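Local coordinates for protein separin (Saccharomyces cerevisiae, PDB 5U1T) that acts as a caspase-like cysteine protease that cleaves the cohesin subunit MCD1/SCC1 at the onset of anaphase and thereby drives chromosome segregation, at residues I353-N358 with S372-V377; I802-G807 with H840-I845. All coordinates share one frame; numbering follows the deposited sequence.

Contact 1: I353-N358 with S372-V377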
loop_
_atom_site.group_PDB
_atom_site.type_symbol
_atom_site.label_atom_id
_atom_site.label_comp_id
_atom_site.label_asym_id
_atom_site.label_seq_id
_atom_site.Cartn_x
_atom_site.Cartn_y
_atom_site.Cartn_z
ATOM N N ILE A 353 -24.250 40.862 -35.506
ATOM C CA ILE A 353 -24.083 39.658 -36.310
ATOM C C ILE A 353 -23.411 40.092 -37.608
ATOM O O ILE A 353 -22.554 39.390 -38.145
ATOM C CB ILE A 353 -25.427 38.924 -36.587
ATOM C CG1 ILE A 353 -25.658 37.777 -35.594
ATOM C CG2 ILE A 353 -25.428 38.308 -37.964
ATOM C CD1 ILE A 353 -25.805 38.184 -34.150
ATOM N N TYR A 354 -23.782 41.275 -38.085
ATOM C CA TYR A 354 -23.189 41.837 -39.297
ATOM C C TYR A 354 -21.685 42.041 -39.168
ATOM O O TYR A 354 -20.913 41.641 -40.043
ATOM C CB TYR A 354 -23.845 43.169 -39.653
ATOM C CG TYR A 354 -23.158 43.886 -40.792
ATOM C CD1 TYR A 354 -23.147 43.344 -42.071
ATOM C CD2 TYR A 354 -22.527 45.108 -40.593
ATOM C CE1 TYR A 354 -22.523 43.998 -43.123
ATOM C CE2 TYR A 354 -21.897 45.772 -41.637
ATOM C CZ TYR A 354 -21.899 45.210 -42.901
ATOM O OH TYR A 354 -21.280 45.856 -43.952
ATOM N N ILE A 355 -21.285 42.682 -38.077
ATOM C CA ILE A 355 -19.885 42.960 -37.829
ATOM C C ILE A 355 -19.087 41.674 -37.769
ATOM O O ILE A 355 -18.081 41.514 -38.457
ATOM C CB ILE A 355 -19.687 43.700 -36.519
ATOM C CG1 ILE A 355 -20.440 45.022 -36.517
ATOM C CG2 ILE A 355 -18.241 43.958 -36.299
ATOM C CD1 ILE A 355 -20.532 45.593 -35.123
ATOM N N ASN A 356 -19.552 40.756 -36.935
ATOM C CA ASN A 356 -18.860 39.491 -36.740
ATOM C C ASN A 356 -18.625 38.740 -38.052
ATOM O O ASN A 356 -17.552 38.175 -38.290
ATOM C CB ASN A 356 -19.651 38.614 -35.777
ATOM C CG ASN A 356 -18.873 37.395 -35.349
ATOM O OD1 ASN A 356 -17.646 37.425 -35.296
ATOM N ND2 ASN A 356 -19.578 36.310 -35.053
ATOM N N SER A 357 -19.634 38.766 -38.914
ATOM C CA SER A 357 -19.601 38.014 -40.159
ATOM C C SER A 357 -18.607 38.583 -41.155
ATOM O O SER A 357 -18.138 37.877 -42.046
ATOM C CB SER A 357 -20.992 37.985 -40.784
ATOM O OG SER A 357 -21.960 37.622 -39.817
ATOM N N ASN A 358 -18.287 39.862 -41.005
ATOM C CA ASN A 358 -17.415 40.522 -41.958
ATOM C C ASN A 358 -16.089 40.964 -41.369
ATOM O O ASN A 358 -15.484 41.916 -41.850
ATOM C CB ASN A 358 -18.122 41.729 -42.562
ATOM C CG ASN A 358 -19.105 41.344 -43.645
ATOM O OD1 ASN A 358 -20.166 41.953 -43.786
ATOM N ND2 ASN A 358 -18.756 40.326 -44.422
ATOM N N SER A 372 -13.051 48.785 -33.956
ATOM C CA SER A 372 -12.822 48.841 -32.521
ATOM C C SER A 372 -13.727 49.867 -31.886
ATOM O O SER A 372 -14.256 49.662 -30.796
ATOM C CB SER A 372 -11.375 49.176 -32.191
ATOM O OG SER A 372 -11.245 49.407 -30.794
ATOM N N GLU A 373 -13.903 50.975 -32.581
ATOM C CA GLU A 373 -14.743 52.049 -32.089
ATOM C C GLU A 373 -16.214 51.628 -32.023
ATOM O O GLU A 373 -16.883 51.870 -31.018
ATOM C CB GLU A 373 -14.572 53.289 -32.970
ATOM C CG GLU A 373 -15.507 54.433 -32.636
ATOM C CD GLU A 373 -15.290 55.632 -33.543
ATOM O OE1 GLU A 373 -14.328 55.597 -34.342
ATOM O OE2 GLU A 373 -16.081 56.607 -33.468
ATOM N N LEU A 374 -16.714 51.001 -33.086
ATOM C CA LEU A 374 -18.097 50.550 -33.101
ATOM C C LEU A 374 -18.332 49.528 -31.972
ATOM O O LEU A 374 -19.349 49.583 -31.279
ATOM C CB LEU A 374 -18.455 49.958 -34.466
ATOM C CG LEU A 374 -19.872 49.398 -34.628
ATOM C CD1 LEU A 374 -20.930 50.425 -34.269
ATOM C CD2 LEU A 374 -20.080 48.903 -36.043
ATOM N N LEU A 375 -17.379 48.617 -31.774
ATOM C CA LEU A 375 -17.466 47.635 -30.704
ATOM C C LEU A 375 -17.415 48.301 -29.341
ATOM O O LEU A 375 -18.031 47.834 -28.387
ATOM C CB LEU A 375 -16.349 46.611 -30.834
ATOM C CG LEU A 375 -16.634 45.622 -31.957
ATOM C CD1 LEU A 375 -15.518 44.598 -32.104
ATOM C CD2 LEU A 375 -17.963 44.954 -31.683
ATOM N N GLY A 376 -16.687 49.404 -29.253
ATOM C CA GLY A 376 -16.605 50.157 -28.017
ATOM C C GLY A 376 -17.897 50.857 -27.638
ATOM O O GLY A 376 -18.301 50.840 -26.479
ATOM N N VAL A 377 -18.549 51.483 -28.611
ATOM C CA VAL A 377 -19.755 52.246 -28.315
ATOM C C VAL A 377 -20.897 51.286 -28.031
ATOM O O VAL A 377 -21.787 51.589 -27.236
ATOM C CB VAL A 377 -20.120 53.219 -29.465
ATOM C CG1 VAL A 377 -19.997 52.537 -30.801
ATOM C CG2 VAL A 377 -21.518 53.804 -29.279
#
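Ile355 meets Leu374 and Leu375 between helix 342-357 and helix 365-384. The Ile355–Leu374 side is the close-packed part. Ile355 CD1 lies 3.5 Å from Leu374 CD2. The neighbouring carbons follow, with Ile355 CG1 3.9 Å from Leu374 CD2. The two side chains cross at a slant, so a methyl end and a bit of its stem touch on each. Both residues send CB toward the opposite helix. In Ile355, CG1 stands beside the backbone N and opposite the carbonyl carbon (chi1 -59°). The chain then continues extended (chi2 166°), which carries CD1 to Leu374.

Leu375 gives a looser touch. It brings CD2 to 4.3 Å from the same Ile355 CD1. One methyl of Ile355 thus serves both leucines. The backbones stay well apart, 8.9 Å between the CA atoms of Ile355 and Leu375. The touching residues are all buried and apolar, and the contact is purely van der Waals. Leu374 also packs on Leu326 and Val327 of helix 319-336. Leu375 reaches Ile394, Val397 and Leu398 of helix 388-404, and Ile355 also touches Leu371 and Leu378.

The other side of helix 342-357 is more open. Ile353 and Ser357 are exposed there, and Ser357 N and OG both hydrogen-bond to Ile353 O, from opposite faces of the carbonyl plane. Ile353 and Asn356 touch apolar side chains of another protein chain. Asn358 is the first residue to leave the helix.

The two segments run antiparallel, and a short connection joins their helices. This is a helical hairpin, with further helices on its flanks, as in an alpha-solenoid.

Contact 2: I802-G807 with H840-I845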
loop_
_atom_site.group_PDB
_atom_site.type_symbol
_atom_site.label_atom_id
_atom_site.label_comp_id
_atom_site.label_asym_id
_atom_site.label_seq_id
_atom_site.Cartn_x
_atom_site.Cartn_y
_atom_site.Cartn_z
ATOM N N ILE A 802 3.651 -18.046 3.884
ATOM C CA ILE A 802 3.209 -19.185 3.076
ATOM C C ILE A 802 4.285 -20.276 3.066
ATOM O O ILE A 802 3.983 -21.471 3.095
ATOM C CB ILE A 802 2.870 -18.786 1.618
ATOM C CG1 ILE A 802 1.672 -17.835 1.558
ATOM C CG2 ILE A 802 2.529 -20.009 0.787
ATOM C CD1 ILE A 802 1.420 -17.279 0.160
ATOM N N HIS A 803 5.541 -19.852 3.063
ATOM C CA HIS A 803 6.656 -20.769 3.025
ATOM C C HIS A 803 7.009 -21.344 4.410
ATOM O O HIS A 803 7.644 -22.396 4.502
ATOM C CB HIS A 803 7.861 -20.079 2.386
ATOM C CG HIS A 803 7.696 -19.837 0.914
ATOM N ND1 HIS A 803 8.196 -20.694 -0.042
ATOM C CD2 HIS A 803 7.067 -18.848 0.235
ATOM C CE1 HIS A 803 7.894 -20.237 -1.246
ATOM N NE2 HIS A 803 7.207 -19.119 -1.105
ATOM N N ILE A 804 6.593 -20.667 5.478
ATOM C CA ILE A 804 6.693 -21.221 6.827
ATOM C C ILE A 804 5.686 -22.342 6.951
ATOM O O ILE A 804 6.016 -23.425 7.418
ATOM C CB ILE A 804 6.430 -20.180 7.912
ATOM C CG1 ILE A 804 7.626 -19.252 8.032
ATOM C CG2 ILE A 804 6.170 -20.836 9.248
ATOM C CD1 ILE A 804 7.296 -17.938 8.677
ATOM N N ARG A 805 4.466 -22.090 6.495
ATOM C CA ARG A 805 3.430 -23.104 6.511
ATOM C C ARG A 805 3.870 -24.418 5.857
ATOM O O ARG A 805 3.543 -25.482 6.351
ATOM C CB ARG A 805 2.173 -22.587 5.824
ATOM C CG ARG A 805 1.188 -23.679 5.548
ATOM C CD ARG A 805 -0.013 -23.186 4.836
ATOM N NE ARG A 805 -1.147 -23.046 5.743
ATOM C CZ ARG A 805 -2.221 -23.825 5.706
ATOM N NH1 ARG A 805 -3.214 -23.608 6.565
ATOM N NH2 ARG A 805 -2.302 -24.817 4.811
ATOM N N ILE A 806 4.611 -24.368 4.753
ATOM C CA ILE A 806 5.038 -25.616 4.131
ATOM C C ILE A 806 6.458 -26.004 4.522
ATOM O O ILE A 806 7.031 -26.928 3.949
ATOM C CB ILE A 806 4.954 -25.557 2.597
ATOM C CG1 ILE A 806 5.989 -24.576 2.045
ATOM C CG2 ILE A 806 3.541 -25.218 2.162
ATOM C CD1 ILE A 806 5.935 -24.458 0.570
ATOM N N GLY A 807 7.018 -25.280 5.486
ATOM C CA GLY A 807 8.311 -25.595 6.073
ATOM C C GLY A 807 9.565 -25.291 5.271
ATOM O O GLY A 807 10.660 -25.676 5.663
ATOM N N HIS A 840 11.408 -10.757 13.678
ATOM C CA HIS A 840 11.764 -11.276 14.973
ATOM C C HIS A 840 11.041 -12.599 15.222
ATOM O O HIS A 840 11.662 -13.564 15.661
ATOM C CB HIS A 840 11.440 -10.282 16.060
ATOM C CG HIS A 840 11.539 -10.859 17.429
ATOM N ND1 HIS A 840 10.439 -11.325 18.121
ATOM C CD2 HIS A 840 12.609 -11.076 18.228
ATOM C CE1 HIS A 840 10.826 -11.779 19.297
ATOM N NE2 HIS A 840 12.138 -11.641 19.386
ATOM N N ARG A 841 9.738 -12.642 14.944
ATOM C CA ARG A 841 8.988 -13.889 15.037
ATOM C C ARG A 841 9.620 -14.941 14.120
ATOM O O ARG A 841 9.714 -16.117 14.468
ATOM C CB ARG A 841 7.514 -13.685 14.671
ATOM C CG ARG A 841 6.697 -14.983 14.537
ATOM C CD ARG A 841 5.253 -14.688 14.074
ATOM N NE ARG A 841 4.506 -15.854 13.587
ATOM C CZ ARG A 841 3.845 -16.721 14.362
ATOM N NH1 ARG A 841 3.201 -17.744 13.804
ATOM N NH2 ARG A 841 3.832 -16.588 15.695
ATOM N N TYR A 842 10.069 -14.511 12.951
ATOM C CA TYR A 842 10.628 -15.454 12.009
ATOM C C TYR A 842 11.928 -16.050 12.556
ATOM O O TYR A 842 12.196 -17.226 12.369
ATOM C CB TYR A 842 10.867 -14.789 10.649
ATOM C CG TYR A 842 11.703 -15.647 9.740
ATOM C CD1 TYR A 842 11.180 -16.811 9.189
ATOM C CD2 TYR A 842 13.029 -15.318 9.462
ATOM C CE1 TYR A 842 11.939 -17.608 8.377
ATOM C CE2 TYR A 842 13.791 -16.108 8.656
ATOM C CZ TYR A 842 13.238 -17.254 8.114
ATOM O OH TYR A 842 13.985 -18.057 7.301
ATOM N N TYR A 843 12.724 -15.235 13.238
ATOM C CA TYR A 843 14.002 -15.696 13.766
ATOM C C TYR A 843 13.763 -16.606 14.945
ATOM O O TYR A 843 14.585 -17.464 15.250
ATOM C CB TYR A 843 14.904 -14.510 14.139
ATOM C CG TYR A 843 15.433 -13.832 12.902
ATOM C CD1 TYR A 843 15.766 -14.588 11.779
ATOM C CD2 TYR A 843 15.571 -12.452 12.823
ATOM C CE1 TYR A 843 16.237 -14.002 10.628
ATOM C CE2 TYR A 843 16.051 -11.851 11.657
ATOM C CZ TYR A 843 16.378 -12.639 10.568
ATOM O OH TYR A 843 16.840 -12.082 9.397
ATOM N N MET A 844 12.618 -16.445 15.584
ATOM C CA MET A 844 12.210 -17.354 16.642
ATOM C C MET A 844 11.871 -18.726 16.067
ATOM O O MET A 844 12.385 -19.724 16.524
ATOM C CB MET A 844 11.016 -16.796 17.401
ATOM C CG MET A 844 11.378 -15.996 18.631
ATOM S SD MET A 844 9.912 -15.720 19.674
ATOM C CE MET A 844 8.931 -17.197 19.323
ATOM N N ILE A 845 11.006 -18.759 15.065
ATOM C CA ILE A 845 10.639 -19.986 14.382
ATOM C C ILE A 845 11.854 -20.746 13.825
ATOM O O ILE A 845 11.947 -21.954 13.974
ATOM C CB ILE A 845 9.642 -19.694 13.232
ATOM C CG1 ILE A 845 8.386 -19.031 13.781
ATOM C CG2 ILE A 845 9.271 -20.968 12.466
ATOM C CD1 ILE A 845 7.339 -18.752 12.724
#
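Ile804 on helix 782-805 meets Tyr842 and Ile845 on helix 829-845. The two segments run parallel, and helix 809-825 comes between them in sequence. Such packing of every second helix is consistent with an alpha-solenoid of antiparallel helix pairs, resembling TPR arrays. The nearest CA atoms, those of Ile804 and Ile845, are 8.6 Å apart.

The second segment begins with His840, whose ring is buried against Thr855 and Leu856 of helix 849-863. Arg841 follows; it is exposed and takes no part in the contact.

Tyr842 is the first to touch. Its CG lies opposite the backbone N (chi1 168°), which carries the ring toward 802-807. Ile804 CD1 arrives at the ring edge, near the ring plane, 4.1 Å from CD1 of Tyr842. The ring face is not used by Ile804. The phenol OH is satisfied elsewhere, by a hydrogen bond with Glu813 OE1 of helix 809-825.

Tyr843 is buried against Gln848 and Leu851. Met844 is exposed and touches Gln852. The segment closes with Ile845. Its CB points toward helix 782-805, as that of Ile804 points back. A loop of the same chain closes on this edge: Leu1508 packs on both isoleucines, while Lys1507 and Glu1509 pair through the backbone with Ile845 and Gly807. That loop follows the probable active-site residue Cys1497 in sequence.

In each isoleucine CG1 sits beside the backbone N and the chain is extended beyond it. The two side chains therefore reach out tip to tip, and Ile804 CD1 stops 4.1 Å from Ile845 CD1.

Overall arrangement
Contact 1 and contact 2 lie far apart in an elongated, mostly helical chain. Their centres are 83 Å from each other and their nearest atoms about 67 Å, so they do not touch. Contact 1 closes before contact 2 opens along the sequence. Contact 1 is outlying, about 61 Å from the chain centre to its own centre; contact 2 is about 22 Å away. The first joins successive antiparallel helices, the second parallel helices with one between. Neither includes the probable catalytic residue Cys1497. Contact 2 is nevertheless tied to the peptidase C50 region through the 1507-1509 loop.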